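Local coordinates for uncharacterized protein (Parabacteroides distasonis, PDB 3LM3), which is of unknown function but, as a putative glycoside hydrolase or deacetylase, probably acts on carbohydrate substrates, at residues Glu35-Val40 with Arg120-Arg125; Ser187-Phe192 with Trp361-Glu366; His395-Pro400 with Lys407-Ile412; Asn413-Lys418 with Pro422-Val427. All coordinates share one frame; numbering follows the deposited sequence.

Contact 1 of 4, residues Glu35-Val40 with Arg120-Arg125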
loop_
_atom_site.group_PDB
_atom_site.type_symbol
_atom_site.label_atom_id
_atom_site.label_comp_id
_atom_site.label_asym_id
_atom_site.label_seq_id
_atom_site.Cartn_x
_atom_site.Cartn_y
_atom_site.Cartn_z
ATOM N N GLU A 35 3.820 16.405 5.422
ATOM C CA GLU A 35 3.682 16.953 6.772
ATOM C C GLU A 35 3.313 15.815 7.728
ATOM O O GLU A 35 2.149 15.461 7.927
ATOM C CB GLU A 35 2.761 18.168 6.841
ATOM C CG GLU A 35 1.360 17.948 6.223
ATOM C CD GLU A 35 0.552 19.206 6.071
ATOM O OE1 GLU A 35 1.091 20.342 6.265
ATOM O OE2 GLU A 35 -0.654 19.073 5.790
ATOM N N VAL A 36 4.347 15.247 8.331
ATOM C CA VAL A 36 4.178 14.131 9.266
ATOM C C VAL A 36 3.703 14.592 10.630
ATOM O O VAL A 36 3.182 13.789 11.411
ATOM C CB VAL A 36 5.504 13.359 9.427
ATOM C CG1 VAL A 36 5.933 12.687 8.095
ATOM C CG2 VAL A 36 6.634 14.212 9.971
ATOM N N SER A 37 3.838 15.884 10.925
ATOM C CA SER A 37 3.276 16.464 12.136
ATOM C C SER A 37 2.886 17.907 11.858
ATOM O O SER A 37 2.940 18.351 10.711
ATOM C CB SER A 37 4.255 16.325 13.308
ATOM O OG SER A 37 3.637 16.706 14.520
ATOM N N ARG A 38 2.498 18.644 12.884
ATOM C CA ARG A 38 2.086 20.024 12.675
ATOM C C ARG A 38 3.238 20.904 12.179
ATOM O O ARG A 38 3.081 21.693 11.244
ATOM C CB ARG A 38 1.542 20.620 13.970
ATOM C CG ARG A 38 0.265 19.979 14.425
ATOM C CD ARG A 38 -0.231 20.559 15.745
ATOM N NE ARG A 38 -1.518 19.978 16.171
ATOM C CZ ARG A 38 -1.667 18.935 17.003
ATOM N NH1 ARG A 38 -0.602 18.316 17.521
ATOM N NH2 ARG A 38 -2.882 18.507 17.328
ATOM N N ASP A 39 4.388 20.762 12.825
ATOM C CA ASP A 39 5.568 21.611 12.547
ATOM C C ASP A 39 6.644 20.886 11.738
ATOM O O ASP A 39 7.696 21.453 11.456
ATOM C CB ASP A 39 6.149 22.131 13.874
ATOM C CG ASP A 39 6.666 20.999 14.785
ATOM O OD1 ASP A 39 6.028 19.940 14.891
ATOM O OD2 ASP A 39 7.751 21.149 15.389
ATOM N N VAL A 40 6.437 19.627 11.378
ATOM C CA VAL A 40 7.433 18.854 10.662
ATOM C C VAL A 40 6.922 18.664 9.251
ATOM O O VAL A 40 6.187 17.718 8.966
ATOM C CB VAL A 40 7.746 17.502 11.348
ATOM C CG1 VAL A 40 8.853 16.752 10.602
ATOM C CG2 VAL A 40 8.132 17.739 12.822
ATOM N N ARG A 120 8.322 7.161 18.571
ATOM C CA ARG A 120 7.136 6.295 18.649
ATOM C C ARG A 120 6.035 6.901 19.511
ATOM O O ARG A 120 4.872 6.909 19.096
ATOM C CB ARG A 120 7.553 4.904 19.165
ATOM C CG ARG A 120 8.377 4.104 18.186
ATOM C CD ARG A 120 9.087 2.960 18.847
ATOM N NE ARG A 120 9.690 2.083 17.845
ATOM C CZ ARG A 120 10.876 2.259 17.261
ATOM N NH1 ARG A 120 11.658 3.306 17.555
ATOM N NH2 ARG A 120 11.269 1.415 16.336
ATOM N N GLU A 121 6.391 7.410 20.686
ATOM C CA GLU A 121 5.394 7.958 21.608
ATOM C C GLU A 121 4.689 9.169 21.018
ATOM O O GLU A 121 3.509 9.379 21.285
ATOM C CB GLU A 121 6.022 8.339 22.957
ATOM C CG GLU A 121 6.463 7.154 23.807
ATOM N N ARG A 122 5.402 9.974 20.233
ATOM C CA ARG A 122 4.803 11.125 19.580
ATOM C C ARG A 122 3.820 10.712 18.480
ATOM O O ARG A 122 2.742 11.292 18.368
ATOM C CB ARG A 122 5.887 12.048 19.014
ATOM C CG ARG A 122 5.300 13.238 18.245
ATOM C CD ARG A 122 6.348 14.281 18.001
ATOM N NE ARG A 122 5.803 15.372 17.219
ATOM C CZ ARG A 122 6.504 16.434 16.832
ATOM N NH1 ARG A 122 7.790 16.540 17.157
ATOM N NH2 ARG A 122 5.915 17.405 16.154
ATOM N N VAL A 123 4.209 9.744 17.642
ATOM C CA VAL A 123 3.290 9.223 16.659
ATOM C C VAL A 123 2.030 8.731 17.354
ATOM O O VAL A 123 0.922 9.052 16.915
ATOM C CB VAL A 123 3.916 8.128 15.785
ATOM C CG1 VAL A 123 2.901 7.554 14.789
ATOM C CG2 VAL A 123 5.176 8.645 15.036
ATOM N N ASN A 124 2.179 7.958 18.430
ATOM C CA ASN A 124 1.000 7.419 19.105
ATOM C C ASN A 124 0.092 8.546 19.627
ATOM O O ASN A 124 -1.133 8.530 19.436
ATOM C CB ASN A 124 1.401 6.495 20.268
ATOM C CG ASN A 124 2.106 5.246 19.794
ATOM O OD1 ASN A 124 2.059 4.915 18.605
ATOM N ND2 ASN A 124 2.799 4.561 20.706
ATOM N N ARG A 125 0.700 9.523 20.276
ATOM C CA ARG A 125 -0.031 10.635 20.856
ATOM C C ARG A 125 -0.792 11.397 19.775
ATOM O O ARG A 125 -1.957 11.754 19.963
ATOM C CB ARG A 125 0.913 11.565 21.616
ATOM C CG ARG A 125 0.249 12.808 22.140
ATOM C CD ARG A 125 1.198 13.624 23.010
ATOM N NE ARG A 125 2.367 14.097 22.254
ATOM C CZ ARG A 125 3.625 13.674 22.374
ATOM N NH1 ARG A 125 3.974 12.729 23.231
ATOM N NH2 ARG A 125 4.563 14.206 21.606
HETATM O O HOH W 1 8.914 19.126 16.603
#

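Contact 2 of 4, residues Ser187-Phe192 with Trp361-Glu366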
loop_
_atom_site.group_PDB
_atom_site.type_symbol
_atom_site.label_atom_id
_atom_site.label_comp_id
_atom_site.label_asym_id
_atom_site.label_seq_id
_atom_site.Cartn_x
_atom_site.Cartn_y
_atom_site.Cartn_z
ATOM N N SER A 187 8.634 -6.890 3.355
ATOM C CA SER A 187 7.381 -7.423 3.880
ATOM C C SER A 187 6.604 -8.223 2.848
ATOM O O SER A 187 6.897 -8.154 1.649
ATOM C CB SER A 187 6.514 -6.289 4.394
ATOM O OG SER A 187 5.831 -5.583 3.339
ATOM N N PRO A 188 5.565 -8.946 3.285
ATOM C CA PRO A 188 4.537 -9.376 2.334
ATOM C C PRO A 188 3.801 -8.187 1.763
ATOM O O PRO A 188 3.736 -7.130 2.383
ATOM C CB PRO A 188 3.559 -10.221 3.187
ATOM C CG PRO A 188 4.379 -10.602 4.422
ATOM C CD PRO A 188 5.247 -9.387 4.665
ATOM N N SER A 189 3.244 -8.351 0.564
ATOM C CA SER A 189 2.457 -7.304 -0.062
ATOM C C SER A 189 0.978 -7.445 0.225
ATOM O O SER A 189 0.235 -6.494 0.030
ATOM C CB SER A 189 2.711 -7.251 -1.549
ATOM O OG SER A 189 2.178 -8.372 -2.213
ATOM N N TYR A 190 0.535 -8.606 0.657
ATOM C CA TYR A 190 -0.858 -8.824 1.045
ATOM C C TYR A 190 -0.945 -8.790 2.563
ATOM O O TYR A 190 0.088 -8.663 3.265
ATOM C CB TYR A 190 -1.404 -10.125 0.441
ATOM C CG TYR A 190 -2.264 -9.986 -0.824
ATOM C CD1 TYR A 190 -2.107 -8.921 -1.718
ATOM C CD2 TYR A 190 -3.192 -10.975 -1.130
ATOM C CE1 TYR A 190 -2.895 -8.823 -2.848
ATOM C CE2 TYR A 190 -3.989 -10.891 -2.266
ATOM C CZ TYR A 190 -3.822 -9.819 -3.134
ATOM O OH TYR A 190 -4.551 -9.779 -4.315
ATOM N N PRO A 191 -2.172 -8.851 3.102
ATOM C CA PRO A 191 -2.334 -8.481 4.509
ATOM C C PRO A 191 -1.711 -9.482 5.457
ATOM O O PRO A 191 -1.671 -10.689 5.189
ATOM C CB PRO A 191 -3.844 -8.448 4.693
ATOM C CG PRO A 191 -4.333 -8.094 3.297
ATOM C CD PRO A 191 -3.467 -8.911 2.390
ATOM N N PHE A 192 -1.194 -8.970 6.575
ATOM C CA PHE A 192 -0.606 -9.809 7.615
ATOM C C PHE A 192 -0.693 -9.110 8.961
ATOM O O PHE A 192 -0.875 -7.896 9.016
ATOM C CB PHE A 192 0.867 -10.153 7.304
ATOM C CG PHE A 192 1.793 -8.939 7.232
ATOM C CD1 PHE A 192 1.829 -8.155 6.101
ATOM C CD2 PHE A 192 2.621 -8.596 8.302
ATOM C CE1 PHE A 192 2.664 -7.057 6.017
ATOM C CE2 PHE A 192 3.452 -7.479 8.224
ATOM C CZ PHE A 192 3.462 -6.705 7.095
ATOM N N TRP A 361 6.023 -14.762 -6.995
ATOM C CA TRP A 361 6.201 -14.434 -5.571
ATOM C C TRP A 361 5.501 -15.468 -4.707
ATOM O O TRP A 361 4.430 -15.965 -5.073
ATOM C CB TRP A 361 5.583 -13.068 -5.244
ATOM C CG TRP A 361 6.506 -11.904 -5.389
ATOM C CD1 TRP A 361 6.516 -10.973 -6.392
ATOM C CD2 TRP A 361 7.587 -11.565 -4.516
ATOM N NE1 TRP A 361 7.520 -10.047 -6.172
ATOM C CE2 TRP A 361 8.186 -10.393 -5.022
ATOM C CE3 TRP A 361 8.111 -12.133 -3.341
ATOM C CZ2 TRP A 361 9.281 -9.802 -4.412
ATOM C CZ3 TRP A 361 9.210 -11.534 -2.744
ATOM C CH2 TRP A 361 9.771 -10.380 -3.269
ATOM N N PHE A 362 6.131 -15.785 -3.579
ATOM C CA PHE A 362 5.621 -16.667 -2.536
ATOM C C PHE A 362 5.791 -15.927 -1.222
ATOM O O PHE A 362 6.888 -15.434 -0.931
ATOM C CB PHE A 362 6.430 -17.972 -2.503
ATOM C CG PHE A 362 6.454 -18.699 -3.813
ATOM C CD1 PHE A 362 7.340 -18.322 -4.810
ATOM C CD2 PHE A 362 5.554 -19.750 -4.071
ATOM C CE1 PHE A 362 7.380 -18.976 -6.020
ATOM C CE2 PHE A 362 5.591 -20.414 -5.303
ATOM C CZ PHE A 362 6.492 -20.010 -6.267
HETATM N N MSE A 363 4.734 -15.831 -0.438
HETATM C CA MSE A 363 4.786 -15.112 0.826
HETATM C C MSE A 363 4.037 -15.895 1.895
HETATM O O MSE A 363 2.867 -16.261 1.715
HETATM C CB MSE A 363 4.132 -13.731 0.686
HETATM C CG MSE A 363 4.822 -12.818 -0.289
HETATM SE SE MSE A 363 3.637 -11.477 -1.015
HETATM C CE MSE A 363 4.929 -10.448 -2.087
ATOM N N ASN A 364 4.731 -16.171 2.985
ATOM C CA ASN A 364 4.115 -16.887 4.101
ATOM C C ASN A 364 4.668 -16.318 5.425
ATOM O O ASN A 364 5.456 -15.377 5.423
ATOM C CB ASN A 364 4.339 -18.396 3.951
ATOM C CG ASN A 364 5.801 -18.756 3.955
ATOM O OD1 ASN A 364 6.494 -18.590 4.950
ATOM N ND2 ASN A 364 6.298 -19.200 2.790
ATOM N N LYS A 365 4.234 -16.867 6.554
ATOM C CA LYS A 365 4.642 -16.340 7.856
ATOM C C LYS A 365 6.158 -16.323 8.037
ATOM O O LYS A 365 6.702 -15.482 8.718
ATOM C CB LYS A 365 4.003 -17.175 8.973
ATOM C CG LYS A 365 4.368 -16.740 10.377
ATOM C CD LYS A 365 3.704 -17.595 11.433
ATOM C CE LYS A 365 4.498 -18.820 11.733
ATOM N NZ LYS A 365 3.908 -19.675 12.847
ATOM N N GLU A 366 6.833 -17.311 7.450
ATOM C CA GLU A 366 8.246 -17.518 7.724
ATOM C C GLU A 366 9.218 -16.933 6.705
ATOM O O GLU A 366 10.372 -16.748 7.045
ATOM C CB GLU A 366 8.524 -18.985 7.990
ATOM C CG GLU A 366 7.976 -19.420 9.353
ATOM C CD GLU A 366 8.349 -20.854 9.712
ATOM O OE1 GLU A 366 7.828 -21.784 9.071
ATOM O OE2 GLU A 366 9.167 -21.014 10.634
#

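Contact 3 of 4, residues His395-Pro400 with Lys407-Ile412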
loop_
_atom_site.group_PDB
_atom_site.type_symbol
_atom_site.label_atom_id
_atom_site.label_comp_id
_atom_site.label_asym_id
_atom_site.label_seq_id
_atom_site.Cartn_x
_atom_site.Cartn_y
_atom_site.Cartn_z
ATOM N N HIS A 395 14.804 -6.209 13.967
ATOM C CA HIS A 395 14.940 -4.983 14.768
ATOM C C HIS A 395 14.597 -3.760 13.945
ATOM O O HIS A 395 15.114 -3.662 12.817
ATOM C CB HIS A 395 16.402 -4.798 15.207
ATOM C CG HIS A 395 16.966 -5.972 15.930
ATOM N ND1 HIS A 395 17.688 -6.966 15.297
ATOM C CD2 HIS A 395 16.889 -6.326 17.229
ATOM C CE1 HIS A 395 18.030 -7.880 16.184
ATOM N NE2 HIS A 395 17.562 -7.516 17.362
ATOM N N GLU A 396 13.867 -2.801 14.497
ATOM C CA GLU A 396 13.637 -1.533 13.850
ATOM C C GLU A 396 14.644 -0.505 14.342
ATOM O O GLU A 396 15.269 -0.692 15.400
ATOM C CB GLU A 396 12.208 -1.041 14.167
ATOM C CG GLU A 396 11.067 -1.873 13.623
ATOM C CD GLU A 396 9.733 -1.431 14.168
ATOM O OE1 GLU A 396 9.674 -0.692 15.193
ATOM O OE2 GLU A 396 8.722 -1.756 13.511
ATOM N N PRO A 397 14.763 0.604 13.608
ATOM C CA PRO A 397 15.606 1.706 14.124
ATOM C C PRO A 397 15.178 2.212 15.488
ATOM O O PRO A 397 13.993 2.238 15.807
ATOM C CB PRO A 397 15.455 2.783 13.047
ATOM C CG PRO A 397 15.054 2.050 11.845
ATOM C CD PRO A 397 14.215 0.910 12.276
ATOM N N ALA A 398 16.154 2.627 16.298
ATOM C CA ALA A 398 15.898 3.288 17.530
ATOM C C ALA A 398 15.145 4.587 17.240
ATOM O O ALA A 398 15.179 5.116 16.103
ATOM C CB ALA A 398 17.231 3.578 18.235
ATOM N N ASP A 399 14.404 5.039 18.239
ATOM C CA ASP A 399 13.555 6.232 18.060
ATOM C C ASP A 399 14.314 7.377 17.370
ATOM O O ASP A 399 15.347 7.842 17.865
ATOM C CB ASP A 399 13.082 6.771 19.406
ATOM C CG ASP A 399 11.704 6.322 19.801
ATOM O OD1 ASP A 399 10.937 5.804 18.974
ATOM O OD2 ASP A 399 11.373 6.541 20.988
ATOM N N PRO A 400 13.807 7.844 16.240
ATOM C CA PRO A 400 14.341 9.008 15.600
ATOM C C PRO A 400 13.712 10.291 16.150
ATOM O O PRO A 400 12.922 10.264 17.091
ATOM C CB PRO A 400 13.911 8.825 14.172
ATOM C CG PRO A 400 12.579 8.178 14.294
ATOM C CD PRO A 400 12.671 7.285 15.470
ATOM N N LYS A 407 15.700 6.750 7.992
ATOM C CA LYS A 407 14.977 6.617 6.718
ATOM C C LYS A 407 14.879 5.177 6.225
ATOM O O LYS A 407 14.003 4.892 5.421
ATOM C CB LYS A 407 15.608 7.504 5.644
ATOM C CG LYS A 407 15.524 8.985 5.982
ATOM C CD LYS A 407 15.882 9.833 4.774
ATOM C CE LYS A 407 15.894 11.307 5.112
ATOM N NZ LYS A 407 15.578 12.122 3.900
ATOM N N ASP A 408 15.703 4.284 6.741
ATOM C CA ASP A 408 15.786 2.905 6.237
ATOM C C ASP A 408 15.249 1.916 7.248
ATOM O O ASP A 408 15.894 1.557 8.221
ATOM C CB ASP A 408 17.224 2.548 5.842
ATOM C CG ASP A 408 17.340 1.161 5.181
ATOM O OD1 ASP A 408 16.307 0.473 4.992
ATOM O OD2 ASP A 408 18.485 0.770 4.839
ATOM N N TRP A 409 13.996 1.516 7.001
ATOM C CA TRP A 409 13.296 0.533 7.830
ATOM C C TRP A 409 13.152 -0.827 7.142
ATOM O O TRP A 409 12.371 -1.665 7.586
ATOM C CB TRP A 409 11.915 1.074 8.222
ATOM C CG TRP A 409 11.989 2.225 9.175
ATOM C CD1 TRP A 409 12.572 3.431 8.948
ATOM C CD2 TRP A 409 11.456 2.284 10.506
ATOM N NE1 TRP A 409 12.458 4.224 10.055
ATOM C CE2 TRP A 409 11.785 3.542 11.030
ATOM C CE3 TRP A 409 10.770 1.381 11.325
ATOM C CZ2 TRP A 409 11.448 3.920 12.325
ATOM C CZ3 TRP A 409 10.394 1.774 12.587
ATOM C CH2 TRP A 409 10.764 3.019 13.089
ATOM N N SER A 410 13.893 -1.057 6.066
ATOM C CA SER A 410 13.744 -2.302 5.327
ATOM C C SER A 410 14.163 -3.517 6.119
ATOM O O SER A 410 15.098 -3.465 6.916
ATOM C CB SER A 410 14.520 -2.256 4.013
ATOM O OG SER A 410 14.004 -1.241 3.150
ATOM N N LEU A 411 13.468 -4.613 5.875
ATOM C CA LEU A 411 13.808 -5.910 6.459
ATOM C C LEU A 411 14.504 -6.721 5.370
ATOM O O LEU A 411 13.882 -7.170 4.394
ATOM C CB LEU A 411 12.545 -6.598 6.997
ATOM C CG LEU A 411 12.778 -7.760 7.969
ATOM C CD1 LEU A 411 11.501 -8.067 8.770
ATOM C CD2 LEU A 411 13.307 -9.020 7.236
ATOM N N ILE A 412 15.823 -6.878 5.507
ATOM C CA ILE A 412 16.657 -7.494 4.482
ATOM C C ILE A 412 17.613 -8.450 5.170
ATOM O O ILE A 412 18.204 -8.100 6.222
ATOM C CB ILE A 412 17.443 -6.393 3.725
ATOM C CG1 ILE A 412 16.493 -5.563 2.870
ATOM C CG2 ILE A 412 18.534 -6.965 2.809
ATOM C CD1 ILE A 412 17.113 -4.323 2.202
HETATM O O HOH W 2 14.810 -2.186 9.960
#

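Contact 4 of 4, residues Asn413-Lys418 with Pro422-Val427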
loop_
_atom_site.group_PDB
_atom_site.type_symbol
_atom_site.label_atom_id
_atom_site.label_comp_id
_atom_site.label_asym_id
_atom_site.label_seq_id
_atom_site.Cartn_x
_atom_site.Cartn_y
_atom_site.Cartn_z
ATOM N N ASN A 413 17.746 -9.656 4.636
ATOM C CA ASN A 413 18.734 -10.576 5.163
ATOM C C ASN A 413 19.379 -11.329 3.998
ATOM O O ASN A 413 20.344 -10.812 3.445
ATOM C CB ASN A 413 18.181 -11.451 6.304
ATOM C CG ASN A 413 16.795 -12.002 6.036
ATOM O OD1 ASN A 413 16.592 -12.802 5.139
ATOM N ND2 ASN A 413 15.852 -11.632 6.902
ATOM N N LYS A 414 18.845 -12.456 3.550
ATOM C CA LYS A 414 19.604 -13.315 2.609
ATOM C C LYS A 414 19.791 -12.706 1.197
ATOM O O LYS A 414 20.917 -12.419 0.775
ATOM C CB LYS A 414 18.980 -14.716 2.523
ATOM C CG LYS A 414 18.849 -15.446 3.874
ATOM C CD LYS A 414 20.154 -15.397 4.702
ATOM C CE LYS A 414 20.233 -16.509 5.793
ATOM N NZ LYS A 414 20.615 -17.861 5.253
ATOM N N ILE A 415 18.697 -12.526 0.467
ATOM C CA ILE A 415 18.713 -11.974 -0.879
ATOM C C ILE A 415 17.547 -10.984 -0.994
ATOM O O ILE A 415 16.410 -11.331 -0.675
ATOM C CB ILE A 415 18.551 -13.087 -1.965
ATOM C CG1 ILE A 415 19.687 -14.133 -1.828
ATOM C CG2 ILE A 415 18.554 -12.522 -3.386
ATOM C CD1 ILE A 415 19.629 -15.257 -2.840
ATOM N N ASN A 416 17.838 -9.780 -1.493
ATOM C CA ASN A 416 16.802 -8.751 -1.655
ATOM C C ASN A 416 16.726 -8.290 -3.107
ATOM O O ASN A 416 17.751 -8.035 -3.736
ATOM C CB ASN A 416 17.060 -7.579 -0.714
ATOM C CG ASN A 416 16.197 -6.389 -1.044
ATOM O OD1 ASN A 416 16.606 -5.541 -1.842
ATOM N ND2 ASN A 416 14.972 -6.371 -0.508
ATOM N N GLN A 417 15.497 -8.129 -3.611
ATOM C CA GLN A 417 15.236 -7.836 -5.030
ATOM C C GLN A 417 15.895 -6.579 -5.564
ATOM O O GLN A 417 16.164 -6.512 -6.757
ATOM C CB GLN A 417 13.738 -7.770 -5.287
ATOM C CG GLN A 417 13.036 -6.587 -4.607
ATOM C CD GLN A 417 11.529 -6.610 -4.785
ATOM O OE1 GLN A 417 11.032 -7.121 -5.793
ATOM N NE2 GLN A 417 10.792 -6.022 -3.828
ATOM N N LYS A 418 16.157 -5.582 -4.716
ATOM C CA LYS A 418 16.748 -4.348 -5.201
ATOM C C LYS A 418 18.188 -4.553 -5.679
ATOM O O LYS A 418 18.727 -3.725 -6.423
ATOM C CB LYS A 418 16.673 -3.248 -4.135
ATOM C CG LYS A 418 15.287 -3.016 -3.559
ATOM C CD LYS A 418 14.279 -2.459 -4.600
ATOM C CE LYS A 418 12.907 -2.416 -4.022
ATOM N NZ LYS A 418 11.920 -1.753 -4.958
ATOM N N PRO A 422 26.422 -7.250 -3.077
ATOM C CA PRO A 422 26.929 -8.387 -3.856
ATOM C C PRO A 422 26.172 -9.719 -3.610
ATOM O O PRO A 422 25.971 -10.500 -4.540
ATOM C CB PRO A 422 28.414 -8.479 -3.438
ATOM C CG PRO A 422 28.742 -7.102 -2.931
ATOM C CD PRO A 422 27.484 -6.527 -2.357
ATOM N N GLN A 423 25.700 -9.932 -2.380
ATOM C CA GLN A 423 25.027 -11.184 -2.038
ATOM C C GLN A 423 23.635 -11.277 -2.662
ATOM O O GLN A 423 22.998 -12.338 -2.616
ATOM C CB GLN A 423 24.881 -11.327 -0.522
ATOM C CG GLN A 423 23.885 -10.372 0.138
ATOM C CD GLN A 423 23.992 -10.421 1.641
ATOM O OE1 GLN A 423 23.182 -11.084 2.319
ATOM N NE2 GLN A 423 24.995 -9.752 2.179
ATOM N N ASP A 424 23.163 -10.169 -3.227
ATOM C CA ASP A 424 21.853 -10.151 -3.880
ATOM C C ASP A 424 21.882 -10.640 -5.326
ATOM O O ASP A 424 20.856 -10.646 -5.990
ATOM C CB ASP A 424 21.279 -8.742 -3.816
ATOM C CG ASP A 424 20.981 -8.291 -2.393
ATOM O OD1 ASP A 424 20.529 -9.145 -1.578
ATOM O OD2 ASP A 424 21.192 -7.094 -2.087
ATOM N N LYS A 425 23.040 -11.070 -5.829
ATOM C CA LYS A 425 23.117 -11.609 -7.183
ATOM C C LYS A 425 22.099 -12.746 -7.337
ATOM O O LYS A 425 22.058 -13.679 -6.527
ATOM C CB LYS A 425 24.531 -12.136 -7.468
ATOM C CG LYS A 425 24.755 -12.548 -8.914
ATOM C CD LYS A 425 26.132 -13.210 -9.070
ATOM C CE LYS A 425 26.284 -13.953 -10.394
ATOM N NZ LYS A 425 27.559 -14.749 -10.411
ATOM N N PRO A 426 21.265 -12.686 -8.379
ATOM C CA PRO A 426 20.309 -13.772 -8.555
ATOM C C PRO A 426 21.014 -15.120 -8.725
ATOM O O PRO A 426 22.026 -15.222 -9.452
ATOM C CB PRO A 426 19.560 -13.378 -9.821
ATOM C CG PRO A 426 19.563 -11.863 -9.739
ATOM C CD PRO A 426 20.977 -11.548 -9.272
ATOM N N VAL A 427 20.475 -16.145 -8.065
ATOM C CA VAL A 427 21.070 -17.491 -8.086
ATOM C C VAL A 427 19.993 -18.538 -8.223
ATOM O O VAL A 427 18.865 -18.342 -7.778
ATOM C CB VAL A 427 21.857 -17.802 -6.813
ATOM C CG1 VAL A 427 23.045 -16.850 -6.675
ATOM C CG2 VAL A 427 20.962 -17.753 -5.583
HETATM O O HOH W 3 19.395 -4.990 -1.948
#

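Contact 1 of 4, residues Glu35-Val40 with Arg120-Arg125
R122 NH2 meets two oxygens of the loop 35-40: it forms a salt bridge with D39 OD1 at 2.8 Å and donates to S37 OG at 2.9 Å. The contact ties the loop that follows strand 21-29 of the parallel sheet to the first turns of helix 120-138. The two bonds differ in geometry. D39 OD1 offers its syn lone pair and lies in the guanidinium plane, with the carboxylate turned only 16° from that plane, whereas S37 OG sits 24° out of it. Both N-H...O bonds are bent. R122 spans the gap because CG stands anti to the backbone N (chi1 177°) and the chain runs extended to NE. E126, one turn further along the helix, forms a salt bridge to R122 NE through OE2 and a hydrogen bond with S37 OG through OE1, consistent with positioning both partners. A leucine in place of R122 would probably leave the D39 carboxylate without its positive mate and S37 OG without this donor. Packing is slight: V40 CG2 lies obliquely to the guanidinium, 4.0 Å from R122 NH2. A water completes a second bridge, donating to D39 OD2 at 2.6 Å and accepting from R122 NH1.

Contact 2 of 4, residues Ser187-Phe192 with Trp361-Glu366
A buried contact without a hydrogen bond between its two segments joins the loop 187-192, which precedes strand 194-195, to residues 361-363 of strand 357-363 in the four-stranded antiparallel sheet. Selenomethionine M363 carries it from the sheet side, meeting P188 and S189. M363 CE lies 3.4 Å from S189 OG, and M363 SE lies 3.6 Å from the same oxygen and 3.5 Å from S189 N. With CG anti to the carbonyl carbon (chi1 -63°) and the chain extended beyond it, the side chain reaches past P188 to S189. M363 SE passes 4.1 Å from P188 CA, and M363 CB stands 4.3 Å from P188 CB. The methyl also rests on its own strand, M363 CE lying 3.6 Å above the W361 ring plane, offset toward the rim. P188 CD sits 3.7 Å above the F192 ring plane, likewise offset toward the rim, and S187 OG donates to P188 O at 2.8 Å. F343 of adjacent strand 341-346 touches both M363 and S189. P191 O and S187 O bond to Y341 and R368 of the neighbouring strands, but between these two segments packing and dispersion do the work, with a polarisable selenium beside polar serine atoms.

Contact 3 of 4, residues His395-Pro400 with Lys407-Ile412
P397 lays its ring methylene over the face of the W409 indole in a CH-pi contact: P397 CD is 3.6 Å from the centroid of the six-membered ring and only 14° off its normal. P397 CG continues over the shared bond, 3.7 Å from W409 CE2, and also approaches D408 O at 3.8 Å. E396 comes to the same indole at its edge, near the ring plane, with E396 CD 3.6 Å from W409 CZ3 and the carboxylate turned 64° to the ring. That carboxylate is engaged elsewhere, E396 OE1 in a salt bridge with R120 and OE2 in hydrogen bonds from the backbone N of A154 and F199. Both segments belong to the long connection between strand 383-389 and helix 434-443, which runs back past itself without regular strand pairing. Within 407-412 an Asx turn shapes the chain: S410 N donates to D408 OD1 at 3.1 Å, meeting that oxygen nearly end-on along its C-O bond. W409 NE1 donates to A406 O. An alanine at W409 would probably open a gap beneath P397 and leave A406 O without that donor. A water links the segments, donating to H395 O at 3.2 Å and, weakly, to S410 O.

Contact 4 of 4, residues Asn413-Lys418 with Pro422-Val427
D424 binds the backbone of N416 in the one direct hydrogen bond assigned between these segments, which face each other across a short turn in the connection from strand 383-389 to helix 434-443. An Asx turn at N416 and a 3-10 segment at 422-424 shape the two sides. Among the polar interactions, N416 N donates to D424 OD1 at 2.8 Å with an angle of 159°, nearly straight, yet it arrives from above the carboxylate, 58° out of its plane. The same oxygen forms a salt bridge with R421, so two donors grip it. Setting CG anti to the carbonyl carbon (chi1 -65°) lets the D424 carboxylate lie against the 415-416 backbone, with OD1 also 3.4 Å from I415 CA. In the Asx turn, K418 N donates to N416 OD1 at 2.9 Å, again from well above the carbonyl plane. N416 ND2 bonds D185, which fixes the other end of that amide. Backbone bonds from I415 to F387 and from V427 to V384 attach both sides to strand 383-389.

The apolar part belongs to I415. Its CD1 meets V427 CG2 at 3.9 Å, the two side chains crossing at a slant, and L432 also touches I415. Van der Waals packing on a carbonyl adds to this, I415 CG1 lying 3.8 Å from Q423 O.

A water bridges the two polar side chains, donating to N416 OD1 and to D424 OD2, at 2.8 Å in each case.

Contact 2 alone has every touching residue buried, and it relies on selenium, methyl and ring packing; the other three are partly buried and mix in polar bonds or water bridges. Contact 1 rests on a charged pair, contact 3 on a proline-indole face, and contact 4 on a carboxylate held by backbone N-H. Contacts 3 and 4 share the connection between strand 383-389 and helix 434-443 and adjoin in sequence, with centres about 19 Å apart. Helix 120-138 links contact 1 to contact 3, where R120 NH2 forms a salt bridge with E396 OE1 at 2.9 Å. Contacts 2 and 4 meet by packing, W361 CZ2 lying 3.5 Å from Q417 OE1.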